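Local coordinates for protein 5-cytosine DNA methyltransferase (Entamoeba histolytica, PDB 3QV2) that probably transfers methyl groups from S-adenosyl-L-methionine to the C5 position of cytosine in tRNA or DNA, as a Dnmt2-type member of the C5-methyltransferase family, at residues His97-Asp102 against Lys135-Phe140; Ile164-Ser169 against His189-Ser194; Tyr174-Leu179 against Met318-Asp323; Tyr199-Val204 against Pro276-Lys281. All coordinates share one frame; numbering follows the deposited sequence.

Contact 1: His97-Asp102 against Lys135-Phe140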
loop_
_atom_site.group_PDB
_atom_site.type_symbol
_atom_site.label_atom_id
_atom_site.label_comp_id
_atom_site.label_asym_id
_atom_site.label_seq_id
_atom_site.Cartn_x
_atom_site.Cartn_y
_atom_site.Cartn_z
ATOM N N HIS A 97 9.780 22.988 5.099
ATOM C CA HIS A 97 10.108 22.388 6.386
ATOM C C HIS A 97 8.871 22.294 7.276
ATOM O O HIS A 97 8.944 22.524 8.484
ATOM C CB HIS A 97 11.207 23.196 7.079
ATOM C CG HIS A 97 12.186 23.817 6.131
ATOM N ND1 HIS A 97 13.080 23.072 5.389
ATOM C CD2 HIS A 97 12.402 25.108 5.797
ATOM C CE1 HIS A 97 13.807 23.882 4.644
ATOM N NE2 HIS A 97 13.419 25.123 4.870
ATOM N N LYS A 98 7.742 21.943 6.668
ATOM C CA LYS A 98 6.469 21.891 7.377
ATOM C C LYS A 98 6.019 20.456 7.651
ATOM O O LYS A 98 5.055 20.226 8.381
ATOM C CB LYS A 98 5.394 22.637 6.590
ATOM C CG LYS A 98 5.616 24.143 6.503
ATOM C CD LYS A 98 4.608 24.889 7.354
ATOM C CE LYS A 98 3.195 24.586 6.888
ATOM N NZ LYS A 98 2.173 25.334 7.667
ATOM N N ASP A 99 6.717 19.492 7.062
ATOM C CA ASP A 99 6.381 18.083 7.244
ATOM C C ASP A 99 6.588 17.624 8.688
ATOM O O ASP A 99 5.808 16.830 9.212
ATOM C CB ASP A 99 7.191 17.204 6.288
ATOM C CG ASP A 99 8.687 17.391 6.444
ATOM O OD1 ASP A 99 9.128 18.543 6.632
ATOM O OD2 ASP A 99 9.425 16.385 6.381
ATOM N N ILE A 100 7.639 18.130 9.325
ATOM C CA ILE A 100 7.968 17.734 10.691
ATOM C C ILE A 100 6.940 18.264 11.687
ATOM O O ILE A 100 6.794 17.730 12.785
ATOM C CB ILE A 100 9.370 18.227 11.099
ATOM C CG1 ILE A 100 9.864 17.474 12.336
ATOM C CG2 ILE A 100 9.364 19.731 11.337
ATOM C CD1 ILE A 100 10.049 15.990 12.111
ATOM N N ASN A 101 6.229 19.315 11.298
ATOM C CA ASN A 101 5.228 19.916 12.170
ATOM C C ASN A 101 3.810 19.593 11.714
ATOM O O ASN A 101 2.836 20.007 12.342
ATOM C CB ASN A 101 5.432 21.429 12.261
ATOM C CG ASN A 101 6.780 21.800 12.847
ATOM O OD1 ASN A 101 7.618 22.403 12.175
ATOM N ND2 ASN A 101 6.997 21.445 14.109
ATOM N N ASP A 102 3.703 18.846 10.620
ATOM C CA ASP A 102 2.406 18.450 10.082
ATOM C C ASP A 102 1.697 17.493 11.037
ATOM O O ASP A 102 2.257 16.469 11.426
ATOM C CB ASP A 102 2.578 17.805 8.706
ATOM C CG ASP A 102 1.262 17.615 7.980
ATOM O OD1 ASP A 102 1.207 17.896 6.764
ATOM O OD2 ASP A 102 0.283 17.182 8.621
ATOM N N LYS A 135 11.488 9.407 1.996
ATOM C CA LYS A 135 12.910 9.138 2.169
ATOM C C LYS A 135 13.708 10.413 2.442
ATOM O O LYS A 135 14.727 10.380 3.132
ATOM C CB LYS A 135 13.465 8.425 0.934
ATOM C CG LYS A 135 14.972 8.224 0.942
ATOM C CD LYS A 135 15.440 7.544 -0.334
ATOM C CE LYS A 135 16.954 7.425 -0.370
ATOM N NZ LYS A 135 17.473 6.659 0.797
ATOM N N GLU A 136 13.238 11.533 1.903
ATOM C CA GLU A 136 13.945 12.804 2.047
ATOM C C GLU A 136 13.329 13.717 3.106
ATOM O O GLU A 136 13.802 14.835 3.316
ATOM C CB GLU A 136 14.000 13.541 0.705
ATOM C CG GLU A 136 15.393 13.642 0.104
ATOM C CD GLU A 136 15.898 12.316 -0.427
ATOM O OE1 GLU A 136 15.155 11.654 -1.183
ATOM O OE2 GLU A 136 17.037 11.932 -0.087
ATOM N N SER A 137 12.278 13.244 3.769
ATOM C CA SER A 137 11.570 14.059 4.752
ATOM C C SER A 137 12.375 14.253 6.031
ATOM O O SER A 137 13.212 13.421 6.382
ATOM C CB SER A 137 10.209 13.442 5.088
ATOM O OG SER A 137 10.361 12.204 5.760
ATOM N N LEU A 138 12.115 15.358 6.722
ATOM C CA LEU A 138 12.719 15.599 8.024
ATOM C C LEU A 138 12.172 14.592 9.026
ATOM O O LEU A 138 12.837 14.246 10.001
ATOM C CB LEU A 138 12.430 17.024 8.499
ATOM C CG LEU A 138 13.117 18.150 7.726
ATOM C CD1 LEU A 138 12.596 19.511 8.171
ATOM C CD2 LEU A 138 14.629 18.062 7.890
ATOM N N VAL A 139 10.953 14.127 8.776
ATOM C CA VAL A 139 10.323 13.132 9.633
ATOM C C VAL A 139 11.121 11.834 9.650
ATOM O O VAL A 139 11.461 11.321 10.715
ATOM C CB VAL A 139 8.881 12.828 9.189
ATOM C CG1 VAL A 139 8.339 11.612 9.933
ATOM C CG2 VAL A 139 7.991 14.045 9.402
ATOM N N PHE A 140 11.419 11.302 8.470
ATOM C CA PHE A 140 12.172 10.056 8.386
ATOM C C PHE A 140 13.631 10.238 8.787
ATOM O O PHE A 140 14.239 9.332 9.356
ATOM C CB PHE A 140 12.089 9.439 6.989
ATOM C CG PHE A 140 12.884 8.174 6.848
ATOM C CD1 PHE A 140 14.021 8.135 6.058
ATOM C CD2 PHE A 140 12.505 7.029 7.528
ATOM C CE1 PHE A 140 14.755 6.972 5.935
ATOM C CE2 PHE A 140 13.235 5.864 7.412
ATOM C CZ PHE A 140 14.361 5.834 6.614
#

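Contact 2: Ile164-Ser169 against His189-Ser194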
loop_
_atom_site.group_PDB
_atom_site.type_symbol
_atom_site.label_atom_id
_atom_site.label_comp_id
_atom_site.label_asym_id
_atom_site.label_seq_id
_atom_site.Cartn_x
_atom_site.Cartn_y
_atom_site.Cartn_z
ATOM N N ILE A 164 9.082 -6.271 -10.644
ATOM C CA ILE A 164 8.981 -7.713 -10.441
ATOM C C ILE A 164 7.926 -8.353 -11.342
ATOM O O ILE A 164 7.429 -9.441 -11.055
ATOM C CB ILE A 164 8.691 -8.074 -8.969
ATOM C CG1 ILE A 164 7.403 -7.401 -8.492
ATOM C CG2 ILE A 164 9.865 -7.688 -8.081
ATOM C CD1 ILE A 164 7.018 -7.756 -7.073
ATOM N N GLY A 165 7.580 -7.669 -12.427
ATOM C CA GLY A 165 6.718 -8.240 -13.447
ATOM C C GLY A 165 5.226 -8.058 -13.233
ATOM O O GLY A 165 4.420 -8.732 -13.874
ATOM N N ILE A 166 4.854 -7.152 -12.335
ATOM C CA ILE A 166 3.446 -6.842 -12.116
ATOM C C ILE A 166 3.049 -5.619 -12.936
ATOM O O ILE A 166 3.646 -4.553 -12.796
ATOM C CB ILE A 166 3.142 -6.598 -10.626
ATOM C CG1 ILE A 166 3.525 -7.827 -9.796
ATOM C CG2 ILE A 166 1.671 -6.265 -10.429
ATOM C CD1 ILE A 166 2.784 -9.085 -10.192
ATOM N N PRO A 167 2.036 -5.776 -13.802
ATOM C CA PRO A 167 1.599 -4.721 -14.725
ATOM C C PRO A 167 0.913 -3.554 -14.018
ATOM O O PRO A 167 -0.264 -3.287 -14.264
ATOM C CB PRO A 167 0.605 -5.450 -15.636
ATOM C CG PRO A 167 0.077 -6.556 -14.797
ATOM C CD PRO A 167 1.231 -7.001 -13.944
ATOM N N ASN A 168 1.649 -2.867 -13.152
ATOM C CA ASN A 168 1.121 -1.698 -12.457
ATOM C C ASN A 168 2.229 -0.827 -11.883
ATOM O O ASN A 168 3.092 -1.305 -11.148
ATOM C CB ASN A 168 0.155 -2.115 -11.347
ATOM C CG ASN A 168 -0.383 -0.927 -10.569
ATOM O OD1 ASN A 168 0.073 -0.635 -9.463
ATOM N ND2 ASN A 168 -1.353 -0.230 -11.151
ATOM N N SER A 169 2.199 0.456 -12.224
ATOM C CA SER A 169 3.193 1.394 -11.727
ATOM C C SER A 169 2.768 2.000 -10.397
ATOM O O SER A 169 1.821 2.782 -10.335
ATOM C CB SER A 169 3.446 2.500 -12.750
ATOM O OG SER A 169 4.022 1.976 -13.934
ATOM N N HIS A 189 12.765 -11.052 -7.294
ATOM C CA HIS A 189 12.517 -12.115 -8.258
ATOM C C HIS A 189 11.332 -11.734 -9.134
ATOM O O HIS A 189 10.408 -11.061 -8.678
ATOM C CB HIS A 189 12.231 -13.436 -7.544
ATOM C CG HIS A 189 13.147 -13.711 -6.392
ATOM N ND1 HIS A 189 12.707 -13.735 -5.084
ATOM C CD2 HIS A 189 14.473 -13.966 -6.347
ATOM C CE1 HIS A 189 13.725 -13.998 -4.286
ATOM N NE2 HIS A 189 14.810 -14.142 -5.026
ATOM N N GLN A 190 11.360 -12.160 -10.391
ATOM C CA GLN A 190 10.250 -11.887 -11.292
ATOM C C GLN A 190 9.058 -12.775 -10.964
ATOM O O GLN A 190 9.179 -13.997 -10.894
ATOM C CB GLN A 190 10.673 -12.065 -12.750
ATOM C CG GLN A 190 11.687 -11.035 -13.214
ATOM C CD GLN A 190 11.239 -9.615 -12.929
ATOM O OE1 GLN A 190 10.245 -9.143 -13.479
ATOM N NE2 GLN A 190 11.969 -8.928 -12.058
ATOM N N GLU A 191 7.906 -12.149 -10.753
ATOM C CA GLU A 191 6.687 -12.881 -10.446
ATOM C C GLU A 191 6.224 -13.672 -11.663
ATOM O O GLU A 191 6.505 -13.292 -12.800
ATOM C CB GLU A 191 5.591 -11.915 -9.997
ATOM C CG GLU A 191 4.638 -12.504 -8.976
ATOM C CD GLU A 191 5.345 -12.904 -7.696
ATOM O OE1 GLU A 191 5.913 -12.017 -7.025
ATOM O OE2 GLU A 191 5.339 -14.109 -7.366
ATOM N N LYS A 192 5.523 -14.776 -11.419
ATOM C CA LYS A 192 4.962 -15.585 -12.494
ATOM C C LYS A 192 4.364 -14.678 -13.559
ATOM O O LYS A 192 3.502 -13.851 -13.260
ATOM C CB LYS A 192 3.887 -16.522 -11.945
ATOM C CG LYS A 192 4.374 -17.431 -10.829
ATOM C CD LYS A 192 5.100 -18.645 -11.379
ATOM C CE LYS A 192 4.120 -19.650 -11.964
ATOM N NZ LYS A 192 3.191 -20.183 -10.927
ATOM N N GLU A 193 4.823 -14.829 -14.797
ATOM C CA GLU A 193 4.391 -13.941 -15.872
ATOM C C GLU A 193 2.890 -13.680 -15.830
ATOM O O GLU A 193 2.093 -14.579 -15.556
ATOM C CB GLU A 193 4.785 -14.489 -17.245
ATOM C CG GLU A 193 4.500 -13.516 -18.380
ATOM C CD GLU A 193 4.357 -14.199 -19.728
ATOM O OE1 GLU A 193 4.470 -15.441 -19.783
ATOM O OE2 GLU A 193 4.126 -13.490 -20.731
ATOM N N SER A 194 2.512 -12.438 -16.098
ATOM C CA SER A 194 1.111 -12.064 -16.125
ATOM C C SER A 194 0.915 -10.808 -16.961
ATOM O O SER A 194 1.819 -9.980 -17.076
ATOM C CB SER A 194 0.592 -11.830 -14.706
ATOM O OG SER A 194 1.222 -10.704 -14.119
#

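Contact 3: Tyr174-Leu179 against Met318-Asp323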
loop_
_atom_site.group_PDB
_atom_site.type_symbol
_atom_site.label_atom_id
_atom_site.label_comp_id
_atom_site.label_asym_id
_atom_site.label_seq_id
_atom_site.Cartn_x
_atom_site.Cartn_y
_atom_site.Cartn_z
ATOM N N TYR A 174 10.380 1.847 0.751
ATOM C CA TYR A 174 10.281 0.784 1.745
ATOM C C TYR A 174 11.467 0.772 2.703
ATOM O O TYR A 174 12.621 0.781 2.276
ATOM C CB TYR A 174 10.169 -0.577 1.058
ATOM C CG TYR A 174 9.007 -0.690 0.098
ATOM C CD1 TYR A 174 7.741 -1.032 0.548
ATOM C CD2 TYR A 174 9.178 -0.458 -1.261
ATOM C CE1 TYR A 174 6.676 -1.139 -0.324
ATOM C CE2 TYR A 174 8.118 -0.561 -2.143
ATOM C CZ TYR A 174 6.869 -0.904 -1.667
ATOM O OH TYR A 174 5.809 -1.010 -2.534
ATOM N N VAL A 175 11.177 0.740 4.000
ATOM C CA VAL A 175 12.223 0.686 5.012
ATOM C C VAL A 175 12.184 -0.645 5.755
ATOM O O VAL A 175 11.141 -1.056 6.259
ATOM C CB VAL A 175 12.087 1.832 6.032
ATOM C CG1 VAL A 175 13.179 1.732 7.082
ATOM C CG2 VAL A 175 12.145 3.177 5.327
ATOM N N MET A 176 13.330 -1.314 5.810
ATOM C CA MET A 176 13.448 -2.589 6.506
ATOM C C MET A 176 14.469 -2.489 7.630
ATOM O O MET A 176 15.672 -2.401 7.383
ATOM C CB MET A 176 13.840 -3.694 5.526
ATOM C CG MET A 176 12.762 -4.021 4.507
ATOM S SD MET A 176 13.448 -4.631 2.956
ATOM C CE MET A 176 14.222 -3.140 2.335
ATOM N N ALA A 177 13.982 -2.500 8.866
ATOM C CA ALA A 177 14.847 -2.347 10.027
ATOM C C ALA A 177 14.745 -3.547 10.959
ATOM O O ALA A 177 13.666 -4.100 11.158
ATOM C CB ALA A 177 14.507 -1.065 10.772
ATOM N N ARG A 178 15.880 -3.944 11.524
ATOM C CA ARG A 178 15.918 -5.055 12.466
ATOM C C ARG A 178 17.189 -4.994 13.309
ATOM O O ARG A 178 18.111 -4.239 13.003
ATOM C CB ARG A 178 15.818 -6.392 11.731
ATOM C CG ARG A 178 17.048 -6.758 10.923
ATOM C CD ARG A 178 16.779 -7.953 10.028
ATOM N NE ARG A 178 18.013 -8.602 9.598
ATOM C CZ ARG A 178 18.068 -9.570 8.690
ATOM N NH1 ARG A 178 16.955 -9.995 8.111
ATOM N NH2 ARG A 178 19.233 -10.110 8.359
ATOM N N LEU A 179 17.234 -5.796 14.368
ATOM C CA LEU A 179 18.338 -5.740 15.321
ATOM C C LEU A 179 19.522 -6.613 14.911
ATOM O O LEU A 179 20.582 -6.566 15.534
ATOM C CB LEU A 179 17.846 -6.129 16.716
ATOM C CG LEU A 179 16.682 -5.289 17.243
ATOM C CD1 LEU A 179 16.180 -5.841 18.564
ATOM C CD2 LEU A 179 17.097 -3.835 17.388
ATOM N N MET A 318 9.562 -8.281 2.645
ATOM C CA MET A 318 9.412 -8.839 3.982
ATOM C C MET A 318 10.220 -10.123 4.124
ATOM O O MET A 318 10.842 -10.364 5.158
ATOM C CB MET A 318 7.940 -9.101 4.302
ATOM C CG MET A 318 7.130 -7.847 4.592
ATOM S SD MET A 318 5.445 -8.234 5.101
ATOM C CE MET A 318 4.858 -6.618 5.608
ATOM N N GLU A 319 10.207 -10.943 3.078
ATOM C CA GLU A 319 10.988 -12.172 3.063
ATOM C C GLU A 319 12.463 -11.856 3.293
ATOM O O GLU A 319 13.189 -12.636 3.911
ATOM C CB GLU A 319 10.797 -12.913 1.739
ATOM C CG GLU A 319 9.386 -13.448 1.533
ATOM C CD GLU A 319 9.119 -13.865 0.100
ATOM O OE1 GLU A 319 10.026 -13.714 -0.746
ATOM O OE2 GLU A 319 7.999 -14.340 -0.180
ATOM N N TYR A 320 12.895 -10.701 2.799
ATOM C CA TYR A 320 14.256 -10.235 3.022
ATOM C C TYR A 320 14.434 -9.780 4.467
ATOM O O TYR A 320 15.364 -10.205 5.152
ATOM C CB TYR A 320 14.590 -9.094 2.062
ATOM C CG TYR A 320 15.965 -8.497 2.261
ATOM C CD1 TYR A 320 17.108 -9.220 1.948
ATOM C CD2 TYR A 320 16.118 -7.207 2.750
ATOM C CE1 TYR A 320 18.367 -8.677 2.126
ATOM C CE2 TYR A 320 17.372 -6.655 2.929
ATOM C CZ TYR A 320 18.492 -7.395 2.615
ATOM O OH TYR A 320 19.743 -6.848 2.791
ATOM N N LEU A 321 13.530 -8.916 4.919
ATOM C CA LEU A 321 13.551 -8.401 6.285
ATOM C C LEU A 321 13.641 -9.510 7.331
ATOM O O LEU A 321 14.301 -9.353 8.357
ATOM C CB LEU A 321 12.302 -7.552 6.546
ATOM C CG LEU A 321 12.061 -7.099 7.988
ATOM C CD1 LEU A 321 13.172 -6.174 8.461
ATOM C CD2 LEU A 321 10.707 -6.418 8.114
ATOM N N PHE A 322 12.973 -10.629 7.066
ATOM C CA PHE A 322 12.907 -11.728 8.025
ATOM C C PHE A 322 13.868 -12.874 7.705
ATOM O O PHE A 322 13.744 -13.963 8.265
ATOM C CB PHE A 322 11.481 -12.278 8.110
ATOM C CG PHE A 322 10.516 -11.367 8.813
ATOM C CD1 PHE A 322 10.367 -11.427 10.189
ATOM C CD2 PHE A 322 9.749 -10.459 8.101
ATOM C CE1 PHE A 322 9.478 -10.596 10.841
ATOM C CE2 PHE A 322 8.857 -9.626 8.749
ATOM C CZ PHE A 322 8.722 -9.694 10.121
ATOM N N ASP A 323 14.827 -12.633 6.816
ATOM C CA ASP A 323 15.734 -13.696 6.389
ATOM C C ASP A 323 16.727 -14.094 7.482
ATOM O O ASP A 323 17.571 -14.966 7.280
ATOM C CB ASP A 323 16.464 -13.312 5.098
ATOM C CG ASP A 323 17.652 -12.401 5.340
ATOM O OD1 ASP A 323 17.748 -11.807 6.432
ATOM O OD2 ASP A 323 18.491 -12.276 4.424
#

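Contact 4: Tyr199-Val204 against Pro276-Lys281. With SO4 (sulfate ion), chain E.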
loop_
_atom_site.group_PDB
_atom_site.type_symbol
_atom_site.label_atom_id
_atom_site.label_comp_id
_atom_site.label_asym_id
_atom_site.label_seq_id
_atom_site.Cartn_x
_atom_site.Cartn_y
_atom_site.Cartn_z
ATOM N N TYR A 199 -6.082 -9.968 -14.562
ATOM C CA TYR A 199 -6.707 -9.305 -13.422
ATOM C C TYR A 199 -8.118 -8.811 -13.719
ATOM O O TYR A 199 -8.803 -8.294 -12.837
ATOM C CB TYR A 199 -5.835 -8.140 -12.950
ATOM C CG TYR A 199 -4.391 -8.517 -12.694
ATOM C CD1 TYR A 199 -3.461 -8.530 -13.726
ATOM C CD2 TYR A 199 -3.957 -8.858 -11.419
ATOM C CE1 TYR A 199 -2.141 -8.874 -13.498
ATOM C CE2 TYR A 199 -2.639 -9.202 -11.181
ATOM C CZ TYR A 199 -1.737 -9.208 -12.225
ATOM O OH TYR A 199 -0.422 -9.550 -12.000
ATOM N N LEU A 200 -8.556 -8.978 -14.962
ATOM C CA LEU A 200 -9.842 -8.448 -15.399
ATOM C C LEU A 200 -11.017 -9.325 -14.982
ATOM O O LEU A 200 -10.997 -10.536 -15.195
ATOM C CB LEU A 200 -9.850 -8.298 -16.920
ATOM C CG LEU A 200 -8.773 -7.397 -17.524
ATOM C CD1 LEU A 200 -8.786 -7.485 -19.044
ATOM C CD2 LEU A 200 -8.963 -5.961 -17.064
ATOM N N ASP A 201 -12.037 -8.709 -14.390
ATOM C CA ASP A 201 -13.321 -9.374 -14.220
ATOM C C ASP A 201 -13.885 -9.643 -15.609
ATOM O O ASP A 201 -13.502 -8.985 -16.578
ATOM C CB ASP A 201 -14.291 -8.508 -13.421
ATOM C CG ASP A 201 -13.755 -8.135 -12.057
ATOM O OD1 ASP A 201 -12.842 -8.824 -11.556
ATOM O OD2 ASP A 201 -14.256 -7.150 -11.477
ATOM N N ASN A 202 -14.801 -10.598 -15.714
ATOM C CA ASN A 202 -15.246 -11.049 -17.031
ATOM C C ASN A 202 -16.678 -10.679 -17.415
ATOM O O ASN A 202 -17.126 -11.013 -18.513
ATOM C CB ASN A 202 -15.019 -12.556 -17.190
ATOM C CG ASN A 202 -15.614 -13.356 -16.052
ATOM O OD1 ASN A 202 -14.898 -13.835 -15.174
ATOM N ND2 ASN A 202 -16.933 -13.499 -16.058
ATOM N N ASN A 203 -17.389 -9.984 -16.532
ATOM C CA ASN A 203 -18.750 -9.557 -16.842
ATOM C C ASN A 203 -19.120 -8.241 -16.165
ATOM O O ASN A 203 -20.163 -8.146 -15.506
ATOM C CB ASN A 203 -19.751 -10.649 -16.459
ATOM C CG ASN A 203 -19.796 -10.895 -14.962
ATOM O OD1 ASN A 203 -18.804 -10.697 -14.255
ATOM N ND2 ASN A 203 -20.948 -11.329 -14.470
ATOM N N VAL A 204 -18.272 -7.230 -16.340
ATOM C CA VAL A 204 -18.453 -5.947 -15.663
ATOM C C VAL A 204 -19.760 -5.255 -16.049
ATOM O O VAL A 204 -20.085 -5.131 -17.233
ATOM C CB VAL A 204 -17.276 -4.999 -15.958
ATOM C CG1 VAL A 204 -17.345 -3.750 -15.085
ATOM C CG2 VAL A 204 -15.956 -5.731 -15.747
ATOM N N PRO A 276 -13.414 -2.092 -8.335
ATOM C CA PRO A 276 -12.691 -2.228 -7.067
ATOM C C PRO A 276 -12.029 -3.599 -6.955
ATOM O O PRO A 276 -10.884 -3.708 -6.515
ATOM C CB PRO A 276 -13.799 -2.094 -6.022
ATOM C CG PRO A 276 -14.845 -1.270 -6.689
ATOM C CD PRO A 276 -14.807 -1.654 -8.140
ATOM N N ASN A 277 -12.757 -4.634 -7.362
ATOM C CA ASN A 277 -12.268 -6.003 -7.284
ATOM C C ASN A 277 -11.041 -6.223 -8.162
ATOM O O ASN A 277 -10.153 -7.006 -7.822
ATOM C CB ASN A 277 -13.381 -6.985 -7.661
ATOM C CG ASN A 277 -13.032 -8.422 -7.325
ATOM O OD1 ASN A 277 -12.745 -9.226 -8.210
ATOM N ND2 ASN A 277 -13.054 -8.749 -6.038
ATOM N N GLU A 278 -10.992 -5.522 -9.291
ATOM C CA GLU A 278 -9.863 -5.627 -10.210
ATOM C C GLU A 278 -8.603 -4.984 -9.634
ATOM O O GLU A 278 -7.508 -5.535 -9.750
ATOM C CB GLU A 278 -10.214 -5.014 -11.568
ATOM C CG GLU A 278 -11.231 -5.825 -12.357
ATOM C CD GLU A 278 -11.626 -5.164 -13.665
ATOM O OE1 GLU A 278 -11.642 -3.917 -13.722
ATOM O OE2 GLU A 278 -11.919 -5.893 -14.633
ATOM N N ILE A 279 -8.763 -3.818 -9.015
ATOM C CA ILE A 279 -7.650 -3.157 -8.348
ATOM C C ILE A 279 -7.141 -4.037 -7.215
ATOM O O ILE A 279 -5.935 -4.184 -7.017
ATOM C CB ILE A 279 -8.067 -1.796 -7.768
ATOM C CG1 ILE A 279 -8.637 -0.896 -8.868
ATOM C CG2 ILE A 279 -6.889 -1.129 -7.072
ATOM C CD1 ILE A 279 -9.073 0.468 -8.372
ATOM N N LYS A 280 -8.080 -4.621 -6.476
ATOM C CA LYS A 280 -7.758 -5.509 -5.367
ATOM C C LYS A 280 -6.859 -6.656 -5.824
ATOM O O LYS A 280 -5.912 -7.025 -5.133
ATOM C CB LYS A 280 -9.046 -6.051 -4.737
ATOM C CG LYS A 280 -8.839 -6.883 -3.482
ATOM C CD LYS A 280 -8.641 -8.352 -3.813
ATOM C CE LYS A 280 -9.840 -8.913 -4.556
ATOM N NZ LYS A 280 -9.749 -10.391 -4.698
ATOM N N LYS A 281 -7.159 -7.210 -6.995
ATOM C CA LYS A 281 -6.352 -8.286 -7.559
ATOM C C LYS A 281 -4.993 -7.782 -8.040
ATOM O O LYS A 281 -3.978 -8.463 -7.885
ATOM C CB LYS A 281 -7.100 -8.987 -8.697
ATOM C CG LYS A 281 -8.200 -9.928 -8.223
ATOM C CD LYS A 281 -8.916 -10.591 -9.386
ATOM C CE LYS A 281 -9.787 -9.600 -10.140
ATOM N NZ LYS A 281 -10.561 -10.258 -11.228
HETATM S S SO4 E . -12.497 -13.372 -9.522
HETATM O O1 SO4 E . -13.226 -12.131 -9.753
HETATM O O2 SO4 E . -11.207 -13.298 -10.222
HETATM O O3 SO4 E . -12.304 -13.550 -8.081
HETATM O O4 SO4 E . -13.243 -14.538 -9.996
#

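Contact 1: His97-Asp102 against Lys135-Phe140
The carboxylate of Asp99 reaches over the start of helix 138-149 and accepts the backbone N-H of Leu138, with OD2 2.9 Å from N. It uses the syn lone pair of OD2, but the bond is bent (136° at the hydrogen). A chi1 of 57°, which sets CG between the backbone N and the carbonyl carbon, turns the carboxylate toward the helix, where OD2 lies 3.3 Å from Ser137 CB. Ser137 is the N-cap: its OG accepts from Phe140 N over 3.0 Å and is bonded to Phe134 O.

The close packing lies on the inner side. Val139 CG2 sits 3.5 Å from Asp99 O, and Ile100 CD1 rests 3.8 Å from Val139 CA, while Leu109 of helix 106-115 packs on both side chains. Toward solvent the fit is looser. There His97, closing helix 91-94 in a Schellman motif, meets Leu138 CD1 through its CB alone at 4.1 Å.

The contact thus joins the loop after helix 91-94 to a helix start, about 10 Å (Ser137 to Cys86 side chains) from the predicted catalytic cysteine. Two side-chain oxygens serve the first turn, and the negative charge of Asp99 here would probably interact favourably with the helix dipole.

Contact 2: Ile164-Ser169 against His189-Ser194
Glu191 N donates to Ile164 O over 2.8 Å in a nearly straight bond (166° at the hydrogen), the hydrogen bond that joins the two loops. The donor stands tilted 32° from the carbonyl plane. Beside it the Gln190 chain, bent at chi2, folds its amide back over the Ile164-Gly165 peptide, bringing OE1 to 3.3 Å from Ile164 C. The amide nitrogen NE2 of Gln190 is bonded to Asp163 O. Gly165 has a positive phi of 88°, and its lack of a side chain leaves room for this close approach.

Ile164-Ser169 belongs to the connection between strands 153-159 and 172-178 of the methyltransferase sheet, whereas His189-Ser194 follows the second of these strands; the touching parts run in nearly the same direction. Van der Waals contacts surround the backbone bond. Ile164 places CB and CG2 against the His189 carbonyl oxygen, and Ile166 lies alongside Glu191, its CD1 4.0 Å from Glu191 CB. Gln316 of helix 311-321 donates through NE2 to both His189 O and Glu191 OE1, tying the second loop to that helix. At the far end Pro167, the centre of an inverse gamma turn, sets CD 3.7 Å from Ser194 OG, a hydroxyl whose polar partner is Tyr199 OH.

Contact 3: Tyr174-Leu179 against Met318-Asp323
Arg178 starts with CG between its backbone N and carbonyl carbon (chi1 70°) and then runs extended to NE, a course that carries its guanidinium from strand 172-178 to the carboxyl end of helix 311-321. This helix lies against the central sheet of the Rossmann-like methyltransferase fold.

Arg178 NH1 reaches Asp323 OD1 at 2.6 Å and Arg178 NH2 reaches the same oxygen at 3.0 Å, so the salt bridge is end-on, with two nitrogens sharing one carboxylate oxygen. OD1 lies in the guanidinium plane, yet the carboxylate itself is turned 43° against it. Within that plane Arg178 NH1 also donates to Leu321 O at 2.7 Å, but comes from above the carbonyl plane, 65° out of it. Arg178 thereby ties off the last helical turn, while its NE and NH2 bond to Thr180 O and Pro181 O. These bonds hold the buried guanidinium in a fixed orientation, and Phe182 adds a cation-pi contact.

Earlier in the strand the contact is apolar. Leu321 puts CD1 3.9 Å from Met176 CB and 3.4 Å from Ala177 O. Tyr320 OH is bonded to Asn184 O, and its ring takes part in a Met-aromatic contact: Met176 SD lies at the ring edge, 3.7 Å from Tyr320 CD2.

Contact 4: Tyr199-Val204 against Pro276-Lys281
Asp201 and Lys281 form the salt bridge of this contact, with OD1 2.7 Å from NZ and the ammonium lying nearly along the C-O axis of the carboxylate. The lysine chain, bent at chi3 (-71°), also brings Lys281 NZ to Tyr199 O in a weak hydrogen bond of 3.1 Å. A sulfate, probably from the crystallisation liquor, accepts a further bond through O2, 3.3 Å from Lys281 NZ.

A backbone-to-carboxylate hydrogen bond runs from Asp201 N to Glu278 OE2 at 2.8 Å and uses the anti lone pair of that oxygen. OE1 of Glu278 is held by Arg272 and by Thr275 N, and Asp201 OD2 is bonded to Thr275 OG1, so both acids are tied to the segment leading into helix 276-282.

Van der Waals contacts fill in between these bonds. Glu278 CG lies 3.4 Å from Asp201 CG, and the Tyr199 ring presents its edge to Lys281 O, with CD2 3.6 Å away. The Tyr199 hydroxyl points back to the loop of contact 2.

Largely polar bonds therefore hold the loop before helix 212-218 against helix 276-282. The carboxylates of Asp201 and Glu278 come within 4.1 Å (OD2 to OE2), and Lys281 and Arg272 would probably offset the repulsion between these like charges.

Contacts 1, 2 and 4 follow one another along the chain, while contact 3 crosses contact 2 and encloses contact 4 in the long loop that it closes. Contacts 1 and 3 lie 23 Å apart between centres and meet where Phe140 of helix 138-149 packs on Val175 of strand 172-178 in the six-stranded sheet. Contacts 2 and 4, with centres 17 Å apart, join directly through Tyr199, which packs on Pro167. Helix 311-321 forms one side of contact 3 and also packs against the loops of contact 2. Contact 4 lies across the chain's centre from contacts 1 and 3, so contacts 2, 3 and 4 connect the sheet of the catalytic core to the region around helix 276-282.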